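Local coordinates for protein putative glycosylhydrolase (Parabacteroides distasonis, PDB 3S5Q) that is a putative glycosyl hydrolase of the 3-keto-disaccharide hydrolase family, probably with a concanavalin A-like fold, at residues A[75-85]-A[188-199]. Sequence-based numbering, arbitrary orientation.
Sequences NSGVVIYCTDK and PTKGYIGLQGKH. With EDO (1,2-ethanediol), chain J.
Val79 and Gly194 form the hydrogen-bonded pair at the centre of this antiparallel contact: Val79 N donates to Gly194 O at 2.7 Å, almost straight (176° at the hydrogen), and Gly194 N returns a bond to Val79 O. A second such pair joins Cys82 to Tyr192. One more residue is used on the 75-85 side between the two pairs, a beta bulge. It coincides with Tyr81, whose positive phi of 57° turns the chain; Gly191 CA lies 3.8 Å from Tyr81 CA. With CG anti to its carbonyl carbon (chi1 -61°), the Tyr81 ring lies against Thr189, whose CA sits 3.6 Å from the ring centroid in a CH-pi contact; Ile80 CD1 occupies the opposite face. A water linking Tyr81 OH and Thr189 O, and the bond from Tyr81 OH to Gly144 O, hold the phenol end. Beyond the bulge, Lys85 crosses Tyr192 at about a right angle: Lys85 CE sits over the Tyr192 ring centre at 3.5 Å, a CH-pi contact, and NZ lies 3.9 Å from the centroid, a cation-pi contact; NZ also bonds Thr55 O. At the other end, Ser76 OG donates a hydrogen bond to Gln196 O (2.9 Å) from above the carbonyl plane. Within the five-stranded sheet, strands 53-55 and 93-98 flank this pair, while Val78, Ile193 and Leu195 pack on strands 62-70 and 204-213 of the second sheet, as in a jelly-roll sandwich.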
loop_
_atom_site.group_PDB
_atom_site.type_symbol
_atom_site.label_atom_id
_atom_site.label_comp_id
_atom_site.label_asym_id
_atom_site.label_seq_id
_atom_site.Cartn_x
_atom_site.Cartn_y
_atom_site.Cartn_z
ATOM N N ASN A 75 1.747 -6.445 9.616
ATOM C CA ASN A 75 1.898 -4.996 9.580
ATOM C C ASN A 75 2.947 -4.682 8.480
ATOM O O ASN A 75 4.096 -5.156 8.551
ATOM C CB ASN A 75 2.376 -4.540 10.968
ATOM C CG ASN A 75 2.340 -3.036 11.157
ATOM O OD1 ASN A 75 2.604 -2.276 10.242
ATOM N ND2 ASN A 75 2.031 -2.604 12.363
ATOM N N SER A 76 2.541 -3.912 7.469
ATOM C CA SER A 76 3.337 -3.633 6.266
ATOM C C SER A 76 2.665 -2.408 5.603
ATOM O O SER A 76 1.981 -1.621 6.281
ATOM C CB SER A 76 3.343 -4.883 5.367
ATOM O OG SER A 76 4.096 -4.735 4.156
ATOM N N GLY A 77 2.812 -2.259 4.300
ATOM C CA GLY A 77 2.175 -1.167 3.574
ATOM C C GLY A 77 2.786 -0.916 2.206
ATOM O O GLY A 77 3.781 -1.553 1.816
ATOM N N VAL A 78 2.167 0.010 1.472
ATOM C CA VAL A 78 2.617 0.412 0.163
ATOM C C VAL A 78 2.981 1.887 0.296
ATOM O O VAL A 78 2.236 2.670 0.867
ATOM C CB VAL A 78 1.527 0.231 -0.912
ATOM C CG1 VAL A 78 2.067 0.677 -2.313
ATOM C CG2 VAL A 78 1.025 -1.217 -0.930
ATOM N N VAL A 79 4.154 2.236 -0.215
ATOM C CA VAL A 79 4.681 3.566 -0.112
ATOM C C VAL A 79 4.701 4.218 -1.509
ATOM O O VAL A 79 5.235 3.663 -2.471
ATOM C CB VAL A 79 6.104 3.502 0.506
ATOM C CG1 VAL A 79 6.752 4.923 0.579
ATOM C CG2 VAL A 79 6.088 2.795 1.912
ATOM N N ILE A 80 4.104 5.397 -1.630
ATOM C CA ILE A 80 4.116 6.106 -2.901
ATOM C C ILE A 80 4.728 7.495 -2.703
ATOM O O ILE A 80 4.927 7.944 -1.569
ATOM C CB ILE A 80 2.713 6.187 -3.527
ATOM C CG1 ILE A 80 1.761 7.040 -2.647
ATOM C CG2 ILE A 80 2.184 4.753 -3.794
ATOM C CD1 ILE A 80 0.390 7.417 -3.241
ATOM N N TYR A 81 5.080 8.111 -3.818
ATOM C CA TYR A 81 5.610 9.457 -3.841
ATOM C C TYR A 81 6.869 9.588 -2.960
ATOM O O TYR A 81 7.066 10.600 -2.290
ATOM C CB TYR A 81 4.533 10.415 -3.397
ATOM C CG TYR A 81 3.264 10.467 -4.247
ATOM C CD1 TYR A 81 3.187 9.892 -5.524
ATOM C CD2 TYR A 81 2.181 11.255 -3.826
ATOM C CE1 TYR A 81 2.032 10.020 -6.314
ATOM C CE2 TYR A 81 1.050 11.394 -4.598
ATOM C CZ TYR A 81 0.976 10.784 -5.838
ATOM O OH TYR A 81 -0.162 10.954 -6.584
ATOM N N CYS A 82 7.711 8.554 -2.950
ATOM C CA CYS A 82 8.927 8.588 -2.117
ATOM C C CYS A 82 10.045 9.344 -2.808
ATOM O O CYS A 82 10.514 8.956 -3.872
ATOM C CB CYS A 82 9.418 7.185 -1.776
ATOM S SG CYS A 82 10.839 7.219 -0.658
ATOM N N THR A 83 10.494 10.423 -2.197
ATOM C CA THR A 83 11.555 11.229 -2.803
ATOM C C THR A 83 12.943 10.896 -2.239
ATOM O O THR A 83 13.952 11.427 -2.722
ATOM C CB THR A 83 11.229 12.716 -2.577
ATOM O OG1 THR A 83 11.082 12.925 -1.173
ATOM C CG2 THR A 83 9.931 13.054 -3.296
ATOM N N ASP A 84 12.986 10.084 -1.172
ATOM C CA ASP A 84 14.257 9.703 -0.529
ATOM C C ASP A 84 14.065 8.343 0.092
ATOM O O ASP A 84 13.405 8.214 1.123
ATOM C CB ASP A 84 14.657 10.721 0.530
ATOM C CG ASP A 84 16.047 10.466 1.119
ATOM O OD1 ASP A 84 16.498 9.292 1.259
ATOM O OD2 ASP A 84 16.681 11.479 1.478
ATOM N N LYS A 85 14.579 7.331 -0.576
ATOM C CA LYS A 85 14.398 5.967 -0.125
ATOM C C LYS A 85 15.096 5.743 1.230
ATOM O O LYS A 85 14.540 5.076 2.111
ATOM C CB LYS A 85 14.844 4.971 -1.206
ATOM C CG LYS A 85 13.898 4.986 -2.411
ATOM C CD LYS A 85 14.305 3.977 -3.503
ATOM C CE LYS A 85 15.263 4.508 -4.540
ATOM N NZ LYS A 85 15.390 3.498 -5.656
ATOM N N PRO A 188 5.571 16.483 -2.876
ATOM C CA PRO A 188 5.662 16.098 -4.286
ATOM C C PRO A 188 4.773 14.912 -4.623
ATOM O O PRO A 188 4.659 14.008 -3.802
ATOM C CB PRO A 188 7.109 15.645 -4.430
ATOM C CG PRO A 188 7.844 16.467 -3.458
ATOM C CD PRO A 188 6.905 16.446 -2.248
ATOM N N THR A 189 4.161 14.931 -5.809
ATOM C CA THR A 189 3.246 13.867 -6.235
ATOM C C THR A 189 3.917 12.973 -7.292
ATOM O O THR A 189 3.266 12.451 -8.195
ATOM C CB THR A 189 1.906 14.454 -6.697
ATOM O OG1 THR A 189 2.126 15.361 -7.796
ATOM C CG2 THR A 189 1.235 15.210 -5.521
ATOM N N LYS A 190 5.242 12.809 -7.148
ATOM C CA LYS A 190 6.068 11.959 -8.006
ATOM C C LYS A 190 7.169 11.325 -7.122
ATOM O O LYS A 190 7.794 12.003 -6.295
ATOM C CB LYS A 190 6.690 12.785 -9.145
ATOM C CG LYS A 190 7.494 11.940 -10.169
ATOM C CD LYS A 190 8.218 12.773 -11.253
ATOM C CE LYS A 190 8.548 11.915 -12.469
ATOM N NZ LYS A 190 9.054 12.752 -13.620
ATOM N N GLY A 191 7.380 10.019 -7.256
ATOM C CA GLY A 191 8.392 9.397 -6.463
ATOM C C GLY A 191 8.525 7.918 -6.728
ATOM O O GLY A 191 7.799 7.358 -7.526
ATOM N N TYR A 192 9.469 7.306 -6.022
ATOM C CA TYR A 192 9.650 5.868 -6.048
ATOM C C TYR A 192 8.419 5.241 -5.415
ATOM O O TYR A 192 7.750 5.857 -4.568
ATOM C CB TYR A 192 10.920 5.457 -5.264
ATOM C CG TYR A 192 12.146 6.074 -5.851
ATOM C CD1 TYR A 192 12.700 5.570 -7.021
ATOM C CD2 TYR A 192 12.708 7.218 -5.294
ATOM C CE1 TYR A 192 13.806 6.176 -7.584
ATOM C CE2 TYR A 192 13.822 7.808 -5.834
ATOM C CZ TYR A 192 14.350 7.299 -6.994
ATOM O OH TYR A 192 15.480 7.878 -7.537
ATOM N N ILE A 193 8.152 4.000 -5.813
ATOM C CA ILE A 193 7.119 3.194 -5.178
ATOM C C ILE A 193 7.834 2.089 -4.398
ATOM O O ILE A 193 8.810 1.539 -4.880
ATOM C CB ILE A 193 6.151 2.562 -6.217
ATOM C CG1 ILE A 193 5.279 3.624 -6.900
ATOM C CG2 ILE A 193 5.313 1.467 -5.540
ATOM C CD1 ILE A 193 4.446 3.093 -8.066
ATOM N N GLY A 194 7.347 1.800 -3.193
ATOM C CA GLY A 194 7.902 0.743 -2.358
ATOM C C GLY A 194 6.856 -0.077 -1.666
ATOM O O GLY A 194 5.719 0.371 -1.462
ATOM N N LEU A 195 7.246 -1.304 -1.325
ATOM C CA LEU A 195 6.540 -2.130 -0.374
ATOM C C LEU A 195 7.337 -2.207 0.939
ATOM O O LEU A 195 8.525 -2.569 0.956
ATOM C CB LEU A 195 6.357 -3.524 -0.937
ATOM C CG LEU A 195 5.796 -3.597 -2.332
ATOM C CD1 LEU A 195 5.765 -5.059 -2.727
ATOM C CD2 LEU A 195 4.382 -2.896 -2.416
ATOM N N GLN A 196 6.682 -1.846 2.041
ATOM C CA GLN A 196 7.296 -1.975 3.342
ATOM C C GLN A 196 7.522 -3.475 3.562
ATOM O O GLN A 196 6.785 -4.285 3.039
ATOM C CB GLN A 196 6.411 -1.374 4.444
ATOM C CG GLN A 196 7.157 -1.205 5.795
ATOM C CD GLN A 196 6.300 -0.626 6.951
ATOM O OE1 GLN A 196 5.119 -0.257 6.785
ATOM N NE2 GLN A 196 6.921 -0.537 8.129
ATOM N N GLY A 197 8.555 -3.830 4.298
ATOM C CA GLY A 197 8.743 -5.225 4.693
ATOM C C GLY A 197 7.860 -5.604 5.881
ATOM O O GLY A 197 6.827 -4.989 6.171
ATOM N N LYS A 198 8.307 -6.640 6.556
ATOM C CA LYS A 198 7.670 -7.236 7.715
ATOM C C LYS A 198 7.915 -6.342 8.968
ATOM O O LYS A 198 8.938 -6.480 9.653
ATOM C CB LYS A 198 8.348 -8.612 7.843
ATOM C CG LYS A 198 7.778 -9.663 8.747
ATOM C CD LYS A 198 8.856 -10.768 8.902
ATOM C CE LYS A 198 8.470 -11.889 9.877
ATOM N NZ LYS A 198 9.373 -13.084 9.767
ATOM N N HIS A 199 6.990 -5.426 9.257
ATOM C CA HIS A 199 7.114 -4.505 10.418
ATOM C C HIS A 199 6.610 -5.165 11.722
ATOM O O HIS A 199 6.830 -4.644 12.823
ATOM C CB HIS A 199 6.356 -3.196 10.127
ATOM C CG HIS A 199 6.638 -2.069 11.082
ATOM N ND1 HIS A 199 7.865 -1.439 11.164
ATOM C CD2 HIS A 199 5.818 -1.401 11.930
ATOM C CE1 HIS A 199 7.797 -0.463 12.052
ATOM N NE2 HIS A 199 6.563 -0.410 12.523
HETATM C C1 EDO J . 0.423 18.782 -8.953
HETATM O O1 EDO J . -0.967 18.493 -9.029
HETATM C C2 EDO J . 0.880 18.205 -7.622
HETATM O O2 EDO J . 2.306 18.121 -7.580
HETATM O O HOH W 1 0.827 11.542 -9.098
HETATM O O HOH W 2 5.153 7.253 -6.577
HETATM O O HOH W 3 6.354 13.014 -1.621
#